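PDB 3E9N: putative short-chain dehydrogenase/reductase from Corynebacterium glutamicum, which is of unconfirmed function but is probably an NAD(P)-dependent oxidoreductase, possibly an acetoacetyl-CoA reductase. Local coordinates for residues E20-L25 with V31-R36; G155-F160 with V171-P176. All coordinates share one frame; numbering follows the deposited sequence.

Overall arrangement
Both contacts pack a helix against a strand of the same seven-stranded parallel sheet, each helix running antiparallel to its strand, and both are buried. Contact 1 (20-25 with 31-36) belongs to the first beta-alpha-beta unit and contact 2 (155-160 with 171-176) to a later part of the fold; their centres lie about 20 Å apart on opposite sides of the centre of the chain. They differ in chemistry. Contact 1 is purely aliphatic, valine, leucine and alanine, and no other chain of the assembly touches it. Contact 2 adds a phenylalanine ring and a water bridge between an aspartate and a threonine, and its helix also packs on a second subunit.

Contact 1. Residues E20-L25 with V31-R36; sequences EIVKDL and VYALGR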
loop_
_atom_site.group_PDB
_atom_site.type_symbol
_atom_site.label_atom_id
_atom_site.label_comp_id
_atom_site.label_asym_id
_atom_site.label_seq_id
_atom_site.Cartn_x
_atom_site.Cartn_y
_atom_site.Cartn_z
ATOM N N GLU A 20 29.359 -6.403 -4.874
ATOM C CA GLU A 20 29.544 -5.166 -4.116
ATOM C C GLU A 20 29.172 -5.358 -2.635
ATOM O O GLU A 20 29.815 -4.784 -1.752
ATOM C CB GLU A 20 28.781 -3.979 -4.733
ATOM C CG GLU A 20 29.196 -3.572 -6.150
ATOM C CD GLU A 20 30.652 -3.190 -6.244
ATOM O OE1 GLU A 20 31.282 -3.551 -7.254
ATOM O OE2 GLU A 20 31.203 -2.577 -5.299
ATOM N N ILE A 21 28.145 -6.154 -2.356
ATOM C CA ILE A 21 27.740 -6.391 -0.964
ATOM C C ILE A 21 28.841 -7.185 -0.224
ATOM O O ILE A 21 29.204 -6.871 0.918
ATOM C CB ILE A 21 26.372 -7.127 -0.872
ATOM C CG1 ILE A 21 25.270 -6.200 -1.412
ATOM C CG2 ILE A 21 26.114 -7.626 0.556
ATOM C CD1 ILE A 21 23.918 -6.881 -1.715
ATOM N N VAL A 22 29.410 -8.185 -0.888
ATOM C CA VAL A 22 30.491 -8.944 -0.239
ATOM C C VAL A 22 31.693 -8.061 0.065
ATOM O O VAL A 22 32.254 -8.140 1.170
ATOM C CB VAL A 22 30.958 -10.175 -1.060
ATOM C CG1 VAL A 22 32.263 -10.685 -0.485
ATOM C CG2 VAL A 22 29.879 -11.275 -1.054
ATOM N N LYS A 23 32.089 -7.217 -0.896
ATOM C CA LYS A 23 33.248 -6.338 -0.652
ATOM C C LYS A 23 32.944 -5.407 0.519
ATOM O O LYS A 23 33.821 -5.151 1.331
ATOM C CB LYS A 23 33.682 -5.539 -1.905
ATOM C CG LYS A 23 33.697 -6.336 -3.204
ATOM C CD LYS A 23 34.621 -5.792 -4.343
ATOM C CE LYS A 23 34.310 -4.323 -4.661
ATOM N NZ LYS A 23 34.273 -4.026 -6.140
ATOM N N ASP A 24 31.709 -4.920 0.642
ATOM C CA ASP A 24 31.417 -3.957 1.723
ATOM C C ASP A 24 31.461 -4.606 3.093
ATOM O O ASP A 24 32.087 -4.077 4.003
ATOM C CB ASP A 24 30.061 -3.256 1.543
ATOM C CG ASP A 24 29.748 -2.293 2.671
ATOM O OD1 ASP A 24 30.208 -1.161 2.579
ATOM O OD2 ASP A 24 29.047 -2.616 3.662
ATOM N N LEU A 25 30.765 -5.732 3.232
ATOM C CA LEU A 25 30.654 -6.440 4.510
ATOM C C LEU A 25 31.954 -7.051 5.003
ATOM O O LEU A 25 32.060 -7.389 6.177
ATOM C CB LEU A 25 29.644 -7.599 4.378
ATOM C CG LEU A 25 28.174 -7.237 4.110
ATOM C CD1 LEU A 25 27.283 -8.526 4.113
ATOM C CD2 LEU A 25 27.727 -6.241 5.173
ATOM N N VAL A 31 32.752 -13.191 5.606
ATOM C CA VAL A 31 31.578 -13.306 4.741
ATOM C C VAL A 31 31.489 -14.663 4.041
ATOM O O VAL A 31 32.382 -15.022 3.242
ATOM C CB VAL A 31 31.612 -12.238 3.617
ATOM C CG1 VAL A 31 30.425 -12.410 2.694
ATOM C CG2 VAL A 31 31.650 -10.824 4.182
ATOM N N TYR A 32 30.417 -15.410 4.307
ATOM C CA TYR A 32 30.107 -16.572 3.472
ATOM C C TYR A 32 29.331 -16.173 2.254
ATOM O O TYR A 32 28.166 -15.850 2.334
ATOM C CB TYR A 32 29.387 -17.631 4.251
ATOM C CG TYR A 32 30.236 -18.090 5.415
ATOM C CD1 TYR A 32 31.012 -19.262 5.340
ATOM C CD2 TYR A 32 30.307 -17.330 6.563
ATOM C CE1 TYR A 32 31.812 -19.672 6.415
ATOM C CE2 TYR A 32 31.083 -17.721 7.618
ATOM C CZ TYR A 32 31.835 -18.888 7.548
ATOM O OH TYR A 32 32.597 -19.225 8.634
ATOM N N ALA A 33 30.007 -16.215 1.118
ATOM C CA ALA A 33 29.487 -15.751 -0.132
ATOM C C ALA A 33 29.042 -16.906 -1.055
ATOM O O ALA A 33 29.878 -17.524 -1.756
ATOM C CB ALA A 33 30.552 -14.920 -0.813
ATOM N N LEU A 34 27.742 -17.179 -1.071
ATOM C CA LEU A 34 27.167 -18.229 -1.909
ATOM C C LEU A 34 26.848 -17.763 -3.323
ATOM O O LEU A 34 26.083 -16.803 -3.528
ATOM C CB LEU A 34 25.896 -18.799 -1.294
ATOM C CG LEU A 34 26.042 -19.686 -0.068
ATOM C CD1 LEU A 34 26.420 -18.776 1.081
ATOM C CD2 LEU A 34 24.730 -20.439 0.224
ATOM N N GLY A 35 27.395 -18.466 -4.301
ATOM C CA GLY A 35 27.297 -17.994 -5.677
ATOM C C GLY A 35 27.447 -19.097 -6.708
ATOM O O GLY A 35 27.801 -20.231 -6.370
ATOM N N ARG A 36 27.170 -18.739 -7.959
ATOM C CA ARG A 36 27.103 -19.655 -9.108
ATOM C C ARG A 36 28.340 -19.520 -10.029
ATOM O O ARG A 36 28.858 -20.521 -10.561
ATOM C CB ARG A 36 25.830 -19.349 -9.922
#
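Helix 20-25 runs almost exactly antiparallel to strand 31-35, at 171° between their directions, and their axes approach to 9.2 Å. The backbones come nearest where the CA atoms of Val22 and Val31 lie 6.7 Å apart, a gap filled by aliphatic side chains. Val22 does most of the work on the helix. With its CG1 anti to the backbone N (chi1 167°), CG2 is placed beside that nitrogen and reaches two strand residues, lying 3.7 Å from Ala33 CB and 4.0 Å from Val31 CG1. The two valines cross at a slant, Val31 CG1 also coming within 4.1 Å of Val22 CG1. The other branch of Val31 turns to the next helical turn, where its CG2 meets Leu25 CB at 3.8 Å. Val31 thus fits between Val22 and Leu25, as the compact branching of valine allows. Alternation along the strand puts Val31 and Ala33 on the helix side, and the single methyl of alanine suits the place where Val22 comes close.

Leu25 touches Val31 through its CB, while its side chain also packs on Ala8 and Val10 of strand 7-11. Pointing away from the strand, the exposed Lys23 forms a salt bridge with Glu20, NZ to OE1 3.2 Å, one turn back. The helix and strand, with strand 7-11, make the beta-alpha-beta crossover that opens the Rossmann fold, which in short-chain dehydrogenases typically forms part of the dinucleotide-binding half.

Contact 2. Residues G155-F160 with V171-P176; sequences GLADAF and VSTVSP
Phe160 overlaps Val171 at its ring atoms CD2 and CE2, which lie 3.6 Å and 3.9 Å from Val171 CG2. The two side chains cross at about a right angle. The CG of Phe160 stands anti to its backbone N (chi1 -173°), which carries the ring from the helix to the start of the strand segment. Of the two methyls of Val171, CG2 makes the closer approach to the ring, while CG1 lies 3.6 Å from the backbone Ala157 O and also borders the ring. One turn earlier on the helix the small Ala157 allows a close approach, its CB 3.5 Å from Thr173 CG2.

Thr173 is two-sided. Its methyl packs on the alanine, whereas its hydroxyl OG1 accepts a hydrogen bond from a water at 2.8 Å; that water also donates to Asp158 OD1 at 3.0 Å. The same hydroxyl is hydrogen-bonded to Asn224, and the aspartate is held by salt bridges to Arg154 and Arg161.

Segment 155-160 of helix 144-164 thus runs roughly antiparallel to segment 171-176, at 157°, with Tyr130 of strand 127-131 beside Ala157, Phe160 and Val171. Helix 95-124 flanks Phe160 through Ser114 and Leu118, and Thr144 of the second subunit packs on both Leu156 and Phe160.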
loop_
_atom_site.group_PDB
_atom_site.type_symbol
_atom_site.label_atom_id
_atom_site.label_comp_id
_atom_site.label_asym_id
_atom_site.label_seq_id
_atom_site.Cartn_x
_atom_site.Cartn_y
_atom_site.Cartn_z
ATOM N N GLY A 155 5.379 -9.657 1.517
ATOM C CA GLY A 155 4.558 -10.189 2.638
ATOM C C GLY A 155 5.312 -11.147 3.573
ATOM O O GLY A 155 5.059 -11.217 4.789
ATOM N N LEU A 156 6.208 -11.926 2.995
ATOM C CA LEU A 156 7.126 -12.779 3.748
ATOM C C LEU A 156 7.954 -11.904 4.700
ATOM O O LEU A 156 7.970 -12.153 5.895
ATOM C CB LEU A 156 8.093 -13.534 2.779
ATOM C CG LEU A 156 9.288 -14.306 3.397
ATOM C CD1 LEU A 156 8.867 -15.290 4.469
ATOM C CD2 LEU A 156 10.063 -15.032 2.336
ATOM N N ALA A 157 8.635 -10.889 4.164
ATOM C CA ALA A 157 9.500 -10.054 4.975
ATOM C C ALA A 157 8.789 -9.456 6.191
ATOM O O ALA A 157 9.304 -9.545 7.312
ATOM C CB ALA A 157 10.081 -8.965 4.146
ATOM N N ASP A 158 7.631 -8.830 5.951
ATOM C CA ASP A 158 6.825 -8.201 7.002
ATOM C C ASP A 158 6.327 -9.154 8.068
ATOM O O ASP A 158 6.254 -8.773 9.227
ATOM C CB ASP A 158 5.631 -7.391 6.402
ATOM C CG ASP A 158 6.100 -6.165 5.558
ATOM O OD1 ASP A 158 7.237 -5.680 5.791
ATOM O OD2 ASP A 158 5.375 -5.696 4.637
ATOM N N ALA A 159 5.934 -10.369 7.699
ATOM C CA ALA A 159 5.361 -11.298 8.718
ATOM C C ALA A 159 6.489 -11.941 9.542
ATOM O O ALA A 159 6.340 -12.229 10.740
ATOM C CB ALA A 159 4.536 -12.358 8.096
ATOM N N PHE A 160 7.606 -12.153 8.866
ATOM C CA PHE A 160 8.823 -12.644 9.483
ATOM C C PHE A 160 9.318 -11.638 10.530
ATOM O O PHE A 160 9.612 -12.006 11.694
ATOM C CB PHE A 160 9.887 -12.862 8.394
ATOM C CG PHE A 160 11.127 -13.526 8.893
ATOM C CD1 PHE A 160 11.092 -14.835 9.329
ATOM C CD2 PHE A 160 12.336 -12.836 8.940
ATOM C CE1 PHE A 160 12.253 -15.449 9.804
ATOM C CE2 PHE A 160 13.505 -13.450 9.404
ATOM C CZ PHE A 160 13.478 -14.750 9.829
ATOM N N VAL A 171 14.687 -7.123 10.443
ATOM C CA VAL A 171 14.322 -7.569 9.134
ATOM C C VAL A 171 14.134 -6.340 8.261
ATOM O O VAL A 171 13.484 -5.385 8.658
ATOM C CB VAL A 171 13.070 -8.407 9.162
ATOM C CG1 VAL A 171 12.783 -8.930 7.747
ATOM C CG2 VAL A 171 13.254 -9.604 10.094
ATOM N N SER A 172 14.729 -6.372 7.071
ATOM C CA SER A 172 14.707 -5.241 6.210
ATOM C C SER A 172 14.587 -5.610 4.732
ATOM O O SER A 172 15.077 -6.653 4.287
ATOM C CB SER A 172 15.941 -4.395 6.473
ATOM O OG SER A 172 15.883 -3.235 5.667
ATOM N N THR A 173 13.914 -4.741 3.978
ATOM C CA THR A 173 13.778 -4.927 2.563
ATOM C C THR A 173 14.356 -3.762 1.835
ATOM O O THR A 173 14.003 -2.628 2.058
ATOM C CB THR A 173 12.312 -5.021 2.135
ATOM O OG1 THR A 173 11.642 -3.848 2.616
ATOM C CG2 THR A 173 11.667 -6.237 2.745
ATOM N N VAL A 174 15.251 -4.036 0.929
ATOM C CA VAL A 174 15.764 -3.010 0.118
ATOM C C VAL A 174 15.063 -3.229 -1.201
ATOM O O VAL A 174 15.172 -4.315 -1.760
ATOM C CB VAL A 174 17.305 -3.144 0.008
ATOM C CG1 VAL A 174 17.858 -2.220 -1.095
ATOM C CG2 VAL A 174 17.938 -2.870 1.396
ATOM N N SER A 175 14.328 -2.225 -1.698
ATOM C CA SER A 175 13.497 -2.452 -2.907
ATOM C C SER A 175 13.915 -1.616 -4.102
ATOM O O SER A 175 13.538 -0.441 -4.227
ATOM C CB SER A 175 12.018 -2.214 -2.636
ATOM O OG SER A 175 11.674 -2.534 -1.299
ATOM N N PRO A 176 14.718 -2.194 -4.979
ATOM C CA PRO A 176 15.004 -1.505 -6.253
ATOM C C PRO A 176 13.811 -1.517 -7.227
ATOM O O PRO A 176 12.930 -2.374 -7.149
ATOM C CB PRO A 176 16.154 -2.315 -6.855
ATOM C CG PRO A 176 16.340 -3.520 -5.928
ATOM C CD PRO A 176 15.214 -3.569 -4.941
HETATM O O HOH W 1 9.809 -4.660 4.526
#